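Endoglucanase FnCel5A (Fervidobacterium nodosum, PDB 3NCO) probably cleaves internal beta-1,4-glucosidic bonds of cellulose, as an endoglucanase of glycoside hydrolase family 5 built on a (beta/alpha)8 barrel. Local coordinates at residues N143-Q147 with D177-S182; I100-F105 with V118-W123; F202-E206 with Q237-F242. All blocks are in the same frame, centred on the assembly; numbering follows the deposited sequence.

Interaction 1: residues N143-Q147 with D177-S182; sequences NEPAQ and DVPNWS
A loop-to-loop contact at the C-terminal mouth of the barrel brings Glu144, Pro145 and Ala146, beyond strand 137-140, against the turn 179-182 that follows strand 174-177. Two hydrogen bonds join the loops. The N-H of Glu144 meets Asp177 OD2 at 3.0 Å, approaching from above the carboxylate plane, 39° out of it. Trp181 N donates to Pro145 O at 2.8 Å. The turn that presents this N-H has left-handed backbone angles at Asn180 and Trp181 and closes through Ser182 N to Pro179 O (2.9 Å). Asn143-Glu144-Pro145 matches the Asn-Glu-Pro motif at the end of the fourth strand in family 5 glycosidases, where the glutamate generally acts as acid/base. The extended Glu144 chain passes the Trp181 backbone, and OE1 comes to the indole edge, 3.5 Å from Trp181 CE3, its carboxylate at 90° to the ring; OE2 is hydrogen-bonded to His203 ND1. Ala146 CB sits over one indole face in a CH-pi contact, 3.4 Å from the centroid of the Trp181 six-membered ring. On the side nearer helix 151-168, Pro145 CB packs on Pro179 CB (4.1 Å), and Trp154 of that helix touches both prolines. At the outer end a water accepts from Gln147 N (2.8 Å) and donates weakly to Asn180 OD1.

Interaction 2: residues I100-F105 with V118-W123; sequences INCHHF and VLVEIW
Phe105 and Cys102 meet helix 112-130 mainly through apolar side chains; no hydrogen bond crosses between 100-105 and 118-123. At the Val118 end the Phe105 ring pushes its edge at the helix: CZ lies 3.8 Å from Val118 CG1, with Val118 CB in the ring plane, and the two side chains cross at about a right angle. The neighbouring ring atom, Phe105 CE1, approaches the methyl Ile122 CD1 at 4.1 Å. With CG opposite the backbone N (chi1 -165°), the Phe105 ring edge reaches both Val118 and Ile122. Cys102 SG touches the Leu119 CD1 branch at 3.9 Å, while Cys102 CB lies obliquely beside the indole, 3.9 Å from Trp123 NE1. The far rim of that indole abuts the strand backbone: Trp123 CH2 is 3.8 Å from Ile100 O, which lies in the ring plane. A second shell fixes the indole. Its NE1 donates to Ile141 O, the ring meets Phe139 of strand 137-140 at a slant, and Val161 and Ile165 of helix 151-168 touch it. Tyr115, earlier in helix 112-130, touches Phe105, which itself occupies the N-cap position of helix 106-110. All eight touching residues are buried. This is the strand-to-helix layer of a TIM barrel, with the third strand, 97-101, covered by helix 112-130, which comes after the short helix 106-110.

Interaction 3: residues F202-E206 with Q237-F242; sequences FHYYE and QIRNHF
Tyr204 and Phe242 form the dense part of this contact, where the axes of 202-204 and 237-242 are nearly antiparallel (175°) and approach to 11.6 Å. Phe242 drives its ring edge onto the Tyr204 face: CE1 stands over the ring centre, 3.5 Å from Tyr204 CG, with the planes at 81°. Phe242 in turn offers a face to the edge of Phe202, whose CZ is 3.9 Å from Phe242 CZ, so two T-shaped pairs follow one another. Phe202 reaches this place by holding CG between its backbone N and carbonyl carbon (chi1 74°). On the other Tyr204 face lies the backbone N of Glu206. Ile282 of helix 269-285 backs both Phe242 and Ile238, and Leu258 of strand 256-261 touches Phe202 and Tyr204.

The hydroxyl end of Tyr204 leads outward. OH meets His241 ND1 in a short hydrogen bond of 2.6 Å, in which either could donate, and the two rings touch rim to rim. Ile238 CG1 flanks the same hydroxyl at 3.5 Å from Tyr204 OH. One imidazole face lies against Gln237 O, and Tyr184 stacks on His241. Beyond this the packing thins: Glu206 CB comes no nearer than 4.2 Å to His241 CE1, and Gln237 is exposed. Phe202, Tyr204, His241 and Phe242 make an aromatic cluster between the sixth strand and helix 232-252, at the sheet-to-helix interface of the TIM barrel.

Along the chain the contacts follow one another without nesting: interaction 2 closes before interaction 1 opens, and interaction 1 closes before interaction 3. Interactions 2 and 3 pack helices 112-130 and 232-252 onto strands three and six of one eight-stranded parallel barrel, their centres about 27 Å apart on opposite sides of the chain's centre. Interaction 1, whose centre is about 14 Å from that of interaction 2 and about 15 Å from that of interaction 3, joins the loops after strands four and five. These loops meet the C-terminal ends of strands three and six around the probable active-site mouth: Asn143 N probably hydrogen-bonds Cys102 O (2.9 Å), and Ser182 O probably accepts from His203 N (2.9 Å).

Interaction 1: residues N143-Q147 with D177-S182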
# COMPACT_ATOMS: atom_id res chain seq x y z
N ASN A 143 4.37 -3.20 -5.29
CA ASN A 143 3.12 -2.47 -5.43
C ASN A 143 2.50 -2.68 -6.80
O ASN A 143 3.12 -2.44 -7.83
CB ASN A 143 3.46 -0.98 -5.29
CG ASN A 143 2.27 -0.09 -5.46
OD1 ASN A 143 2.17 0.68 -6.44
ND2 ASN A 143 1.37 -0.21 -4.59
N GLU A 144 1.24 -3.13 -6.80
CA GLU A 144 0.48 -3.16 -8.08
C GLU A 144 1.22 -3.82 -9.26
O GLU A 144 1.61 -3.15 -10.20
CB GLU A 144 0.05 -1.74 -8.46
CG GLU A 144 -0.98 -1.22 -7.49
CD GLU A 144 -1.51 0.13 -7.84
OE1 GLU A 144 -1.04 0.73 -8.83
OE2 GLU A 144 -2.36 0.66 -7.12
N PRO A 145 1.40 -5.14 -9.20
CA PRO A 145 1.88 -5.79 -10.38
C PRO A 145 0.92 -5.45 -11.49
O PRO A 145 -0.29 -5.27 -11.21
CB PRO A 145 1.69 -7.27 -10.05
CG PRO A 145 1.95 -7.32 -8.59
CD PRO A 145 1.11 -6.12 -8.13
N ALA A 146 1.43 -5.30 -12.71
CA ALA A 146 0.58 -4.93 -13.89
C ALA A 146 1.35 -4.97 -15.17
O ALA A 146 2.52 -5.33 -15.18
CB ALA A 146 -0.01 -3.55 -13.72
N GLN A 147 0.64 -4.70 -16.29
CA GLN A 147 1.29 -4.63 -17.58
C GLN A 147 1.90 -5.97 -17.89
O GLN A 147 1.18 -6.96 -17.84
CB GLN A 147 2.30 -3.47 -17.68
CG GLN A 147 1.55 -2.11 -17.59
CD GLN A 147 2.46 -0.97 -18.01
OE1 GLN A 147 2.91 -0.91 -19.17
NE2 GLN A 147 2.76 -0.08 -17.09
N ASP A 177 0.64 -8.33 -3.14
CA ASP A 177 -0.37 -7.58 -3.90
C ASP A 177 -1.08 -8.41 -4.94
O ASP A 177 -0.50 -9.23 -5.60
CB ASP A 177 0.28 -6.39 -4.65
CG ASP A 177 0.64 -5.20 -3.65
OD1 ASP A 177 1.18 -5.50 -2.54
OD2 ASP A 177 0.47 -4.01 -4.01
N VAL A 178 -2.35 -8.14 -5.05
CA VAL A 178 -3.19 -8.61 -6.17
C VAL A 178 -2.63 -8.01 -7.46
O VAL A 178 -2.19 -6.83 -7.46
CB VAL A 178 -4.62 -8.14 -5.86
CG1 VAL A 178 -5.48 -8.41 -7.07
CG2 VAL A 178 -5.10 -8.96 -4.66
N PRO A 179 -2.61 -8.79 -8.56
CA PRO A 179 -2.02 -8.31 -9.84
C PRO A 179 -3.01 -7.39 -10.57
O PRO A 179 -4.02 -6.97 -9.98
CB PRO A 179 -1.69 -9.59 -10.61
CG PRO A 179 -2.74 -10.58 -10.10
CD PRO A 179 -3.14 -10.18 -8.68
N ASN A 180 -2.67 -7.00 -11.82
CA ASN A 180 -3.49 -6.06 -12.61
C ASN A 180 -3.86 -4.81 -11.81
O ASN A 180 -5.03 -4.46 -11.63
CB ASN A 180 -4.72 -6.74 -13.19
CG ASN A 180 -5.07 -6.21 -14.57
OD1 ASN A 180 -4.75 -6.83 -15.59
ND2 ASN A 180 -5.74 -5.06 -14.60
N TRP A 181 -2.81 -4.13 -11.36
CA TRP A 181 -2.97 -2.89 -10.57
C TRP A 181 -3.62 -3.12 -9.21
O TRP A 181 -4.09 -2.13 -8.59
CB TRP A 181 -3.79 -1.84 -11.33
CG TRP A 181 -3.28 -1.59 -12.64
CD1 TRP A 181 -3.86 -1.94 -13.86
CD2 TRP A 181 -2.09 -0.91 -12.95
NE1 TRP A 181 -3.08 -1.50 -14.88
CE2 TRP A 181 -1.99 -0.86 -14.36
CE3 TRP A 181 -1.11 -0.31 -12.18
CZ2 TRP A 181 -0.93 -0.26 -15.01
CZ3 TRP A 181 -0.03 0.29 -12.83
CH2 TRP A 181 0.04 0.32 -14.23
N SER A 182 -3.71 -4.38 -8.76
CA SER A 182 -4.32 -4.68 -7.45
C SER A 182 -5.83 -4.33 -7.41
O SER A 182 -6.43 -4.14 -6.34
CB SER A 182 -3.41 -4.08 -6.33
OG SER A 182 -2.06 -4.55 -6.58
O HOH W 1 -2.19 -4.92 -16.26

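Interaction 2: residues I100-F105 with V118-W123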
# COMPACT_ATOMS: atom_id res chain seq x y z
N ILE A 100 6.96 -1.44 4.57
CA ILE A 100 7.85 -0.88 3.52
C ILE A 100 7.72 -1.79 2.28
O ILE A 100 7.71 -3.03 2.44
CB ILE A 100 9.35 -0.75 4.01
CG1 ILE A 100 9.99 -2.14 4.30
CG2 ILE A 100 9.54 0.33 5.19
CD1 ILE A 100 11.50 -2.01 4.71
N ASN A 101 7.66 -1.19 1.09
CA ASN A 101 7.31 -1.94 -0.13
C ASN A 101 8.46 -1.65 -1.14
O ASN A 101 9.41 -0.93 -0.86
CB ASN A 101 5.86 -1.60 -0.68
CG ASN A 101 5.78 -0.27 -1.46
OD1 ASN A 101 6.80 0.43 -1.65
ND2 ASN A 101 4.54 0.12 -1.89
N CYS A 102 8.34 -2.22 -2.35
CA CYS A 102 9.00 -1.63 -3.50
C CYS A 102 7.89 -1.15 -4.46
O CYS A 102 6.88 -1.83 -4.63
CB CYS A 102 9.85 -2.71 -4.15
SG CYS A 102 10.90 -2.14 -5.56
N HIS A 103 8.12 -0.01 -5.09
CA HIS A 103 7.06 0.77 -5.74
C HIS A 103 7.69 1.44 -6.98
O HIS A 103 8.89 1.79 -7.02
CB HIS A 103 6.61 1.84 -4.77
CG HIS A 103 5.17 2.28 -4.86
ND1 HIS A 103 4.66 3.16 -5.78
CD2 HIS A 103 4.17 2.04 -4.00
CE1 HIS A 103 3.41 3.46 -5.48
NE2 HIS A 103 3.07 2.76 -4.42
N HIS A 104 6.88 1.54 -8.03
CA HIS A 104 7.31 2.28 -9.22
C HIS A 104 8.63 1.74 -9.81
O HIS A 104 9.55 2.49 -10.04
CB HIS A 104 7.43 3.79 -8.90
CG HIS A 104 7.36 4.66 -10.11
ND1 HIS A 104 6.36 5.61 -10.28
CD2 HIS A 104 8.13 4.71 -11.22
CE1 HIS A 104 6.54 6.21 -11.45
NE2 HIS A 104 7.59 5.67 -12.05
N PHE A 105 8.66 0.45 -10.10
CA PHE A 105 9.79 -0.15 -10.83
C PHE A 105 9.38 -0.28 -12.32
O PHE A 105 8.90 -1.33 -12.75
CB PHE A 105 10.09 -1.49 -10.18
CG PHE A 105 11.41 -2.10 -10.56
CD1 PHE A 105 11.91 -3.18 -9.79
CD2 PHE A 105 12.17 -1.64 -11.66
CE1 PHE A 105 13.13 -3.80 -10.15
CE2 PHE A 105 13.39 -2.23 -11.98
CZ PHE A 105 13.88 -3.32 -11.21
N VAL A 118 16.17 -8.58 -10.69
CA VAL A 118 16.70 -7.39 -10.03
C VAL A 118 15.87 -7.15 -8.76
O VAL A 118 16.42 -6.85 -7.70
CB VAL A 118 16.69 -6.14 -10.96
CG1 VAL A 118 17.20 -4.90 -10.22
CG2 VAL A 118 17.49 -6.42 -12.24
N LEU A 119 14.55 -7.34 -8.84
CA LEU A 119 13.72 -7.25 -7.65
C LEU A 119 14.15 -8.28 -6.61
O LEU A 119 14.21 -7.98 -5.40
CB LEU A 119 12.23 -7.46 -8.02
CG LEU A 119 11.25 -7.36 -6.85
CD1 LEU A 119 11.17 -5.93 -6.31
CD2 LEU A 119 9.92 -7.88 -7.39
N VAL A 120 14.46 -9.49 -7.08
CA VAL A 120 14.92 -10.51 -6.11
C VAL A 120 16.16 -9.99 -5.35
O VAL A 120 16.27 -10.14 -4.10
CB VAL A 120 15.23 -11.86 -6.77
CG1 VAL A 120 15.88 -12.79 -5.82
CG2 VAL A 120 13.92 -12.52 -7.29
N GLU A 121 17.13 -9.41 -6.08
CA GLU A 121 18.36 -8.89 -5.44
C GLU A 121 18.08 -7.70 -4.53
O GLU A 121 18.66 -7.60 -3.45
CB GLU A 121 19.39 -8.49 -6.48
CG GLU A 121 19.93 -9.66 -7.31
CD GLU A 121 20.41 -10.84 -6.44
OE1 GLU A 121 21.23 -10.62 -5.52
OE2 GLU A 121 19.97 -11.99 -6.65
N ILE A 122 17.17 -6.82 -4.93
CA ILE A 122 16.76 -5.71 -4.04
C ILE A 122 16.27 -6.26 -2.72
O ILE A 122 16.71 -5.86 -1.65
CB ILE A 122 15.67 -4.82 -4.71
CG1 ILE A 122 16.33 -3.96 -5.78
CG2 ILE A 122 14.91 -3.93 -3.67
CD1 ILE A 122 15.36 -3.33 -6.77
N TRP A 123 15.36 -7.22 -2.80
CA TRP A 123 14.78 -7.77 -1.59
C TRP A 123 15.75 -8.59 -0.75
O TRP A 123 15.64 -8.63 0.50
CB TRP A 123 13.48 -8.50 -1.91
CG TRP A 123 12.31 -7.50 -1.81
CD1 TRP A 123 11.51 -6.99 -2.85
CD2 TRP A 123 11.88 -6.84 -0.63
NE1 TRP A 123 10.59 -6.09 -2.33
CE2 TRP A 123 10.82 -5.96 -0.98
CE3 TRP A 123 12.31 -6.92 0.71
CZ2 TRP A 123 10.16 -5.17 -0.01
CZ3 TRP A 123 11.67 -6.17 1.66
CH2 TRP A 123 10.60 -5.28 1.31

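Interaction 3: residues F202-E206 with Q237-F242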
# COMPACT_ATOMS: atom_id res chain seq x y z
N PHE A 202 -5.28 -5.62 -1.72
CA PHE A 202 -5.84 -5.02 -2.98
C PHE A 202 -5.99 -3.53 -2.75
O PHE A 202 -5.83 -3.09 -1.61
CB PHE A 202 -7.18 -5.65 -3.42
CG PHE A 202 -8.39 -5.24 -2.58
CD1 PHE A 202 -9.41 -4.46 -3.12
CD2 PHE A 202 -8.52 -5.70 -1.25
CE1 PHE A 202 -10.56 -4.12 -2.33
CE2 PHE A 202 -9.64 -5.36 -0.47
CZ PHE A 202 -10.63 -4.58 -1.01
N HIS A 203 -6.13 -2.79 -3.83
CA HIS A 203 -6.35 -1.36 -3.76
C HIS A 203 -7.72 -1.04 -4.31
O HIS A 203 -8.19 -1.74 -5.22
CB HIS A 203 -5.32 -0.65 -4.59
CG HIS A 203 -3.93 -0.86 -4.08
ND1 HIS A 203 -2.83 -0.39 -4.74
CD2 HIS A 203 -3.49 -1.47 -2.96
CE1 HIS A 203 -1.75 -0.70 -4.05
NE2 HIS A 203 -2.13 -1.36 -2.96
N TYR A 204 -8.36 -0.02 -3.76
CA TYR A 204 -9.73 0.27 -4.13
C TYR A 204 -9.92 1.72 -4.51
O TYR A 204 -9.76 2.62 -3.68
CB TYR A 204 -10.75 -0.10 -3.03
CG TYR A 204 -12.16 -0.20 -3.60
CD1 TYR A 204 -12.52 -1.27 -4.43
CD2 TYR A 204 -13.12 0.77 -3.30
CE1 TYR A 204 -13.82 -1.32 -4.95
CE2 TYR A 204 -14.40 0.73 -3.80
CZ TYR A 204 -14.75 -0.32 -4.62
OH TYR A 204 -16.01 -0.41 -5.10
N TYR A 205 -10.30 1.92 -5.78
CA TYR A 205 -10.57 3.25 -6.33
C TYR A 205 -11.83 3.29 -7.22
O TYR A 205 -11.98 4.20 -8.05
CB TYR A 205 -9.38 3.65 -7.18
CG TYR A 205 -8.14 3.94 -6.36
CD1 TYR A 205 -8.04 5.11 -5.62
CD2 TYR A 205 -7.03 3.04 -6.36
CE1 TYR A 205 -6.90 5.41 -4.91
CE2 TYR A 205 -5.87 3.35 -5.65
CZ TYR A 205 -5.80 4.53 -4.92
OH TYR A 205 -4.67 4.88 -4.23
N GLU A 206 -12.75 2.35 -7.03
CA GLU A 206 -14.02 2.38 -7.77
C GLU A 206 -15.02 3.28 -7.11
O GLU A 206 -15.08 3.32 -5.86
CB GLU A 206 -14.60 0.99 -7.88
CG GLU A 206 -13.57 0.03 -8.51
CD GLU A 206 -13.05 0.59 -9.83
OE1 GLU A 206 -13.83 1.11 -10.65
OE2 GLU A 206 -11.83 0.57 -10.06
N GLN A 237 -22.73 -1.28 -4.67
CA GLN A 237 -21.63 -1.58 -5.62
C GLN A 237 -20.35 -1.91 -4.87
O GLN A 237 -19.64 -2.87 -5.22
CB GLN A 237 -21.35 -0.42 -6.61
CG GLN A 237 -22.47 -0.13 -7.66
CD GLN A 237 -22.33 -1.02 -8.91
OE1 GLN A 237 -21.20 -1.20 -9.43
NE2 GLN A 237 -23.45 -1.60 -9.39
N ILE A 238 -20.04 -1.13 -3.83
CA ILE A 238 -18.80 -1.34 -3.06
C ILE A 238 -18.91 -2.64 -2.23
O ILE A 238 -17.98 -3.44 -2.19
CB ILE A 238 -18.48 -0.15 -2.13
CG1 ILE A 238 -18.30 1.11 -2.98
CG2 ILE A 238 -17.23 -0.42 -1.22
CD1 ILE A 238 -18.12 2.41 -2.15
N ARG A 239 -20.02 -2.81 -1.55
CA ARG A 239 -20.22 -4.03 -0.76
C ARG A 239 -20.04 -5.29 -1.63
O ARG A 239 -19.42 -6.26 -1.19
CB ARG A 239 -21.61 -4.00 -0.10
CG ARG A 239 -21.72 -5.13 0.95
CD ARG A 239 -23.04 -5.19 1.67
NE ARG A 239 -23.63 -3.88 1.93
CZ ARG A 239 -23.25 -3.06 2.90
NH1 ARG A 239 -22.27 -3.42 3.73
NH2 ARG A 239 -23.86 -1.89 3.07
N ASN A 240 -20.61 -5.30 -2.83
CA ASN A 240 -20.53 -6.44 -3.74
C ASN A 240 -19.05 -6.70 -4.05
O ASN A 240 -18.58 -7.84 -4.07
CB ASN A 240 -21.38 -6.15 -5.02
CG ASN A 240 -21.47 -7.34 -6.02
OD1 ASN A 240 -22.04 -8.40 -5.72
ND2 ASN A 240 -20.95 -7.12 -7.22
N HIS A 241 -18.31 -5.62 -4.36
CA HIS A 241 -16.87 -5.76 -4.64
C HIS A 241 -16.09 -6.38 -3.45
O HIS A 241 -15.24 -7.27 -3.64
CB HIS A 241 -16.30 -4.39 -4.96
CG HIS A 241 -16.83 -3.81 -6.24
ND1 HIS A 241 -16.74 -2.47 -6.54
CD2 HIS A 241 -17.45 -4.40 -7.30
CE1 HIS A 241 -17.24 -2.26 -7.75
NE2 HIS A 241 -17.67 -3.41 -8.23
N PHE A 242 -16.31 -5.84 -2.26
CA PHE A 242 -15.53 -6.27 -1.08
C PHE A 242 -15.96 -7.67 -0.63
O PHE A 242 -15.10 -8.47 -0.19
CB PHE A 242 -15.72 -5.29 0.08
CG PHE A 242 -14.89 -4.04 -0.03
CD1 PHE A 242 -14.78 -3.34 -1.23
CD2 PHE A 242 -14.14 -3.62 1.06
CE1 PHE A 242 -13.95 -2.18 -1.32
CE2 PHE A 242 -13.32 -2.50 0.97
CZ PHE A 242 -13.26 -1.77 -0.20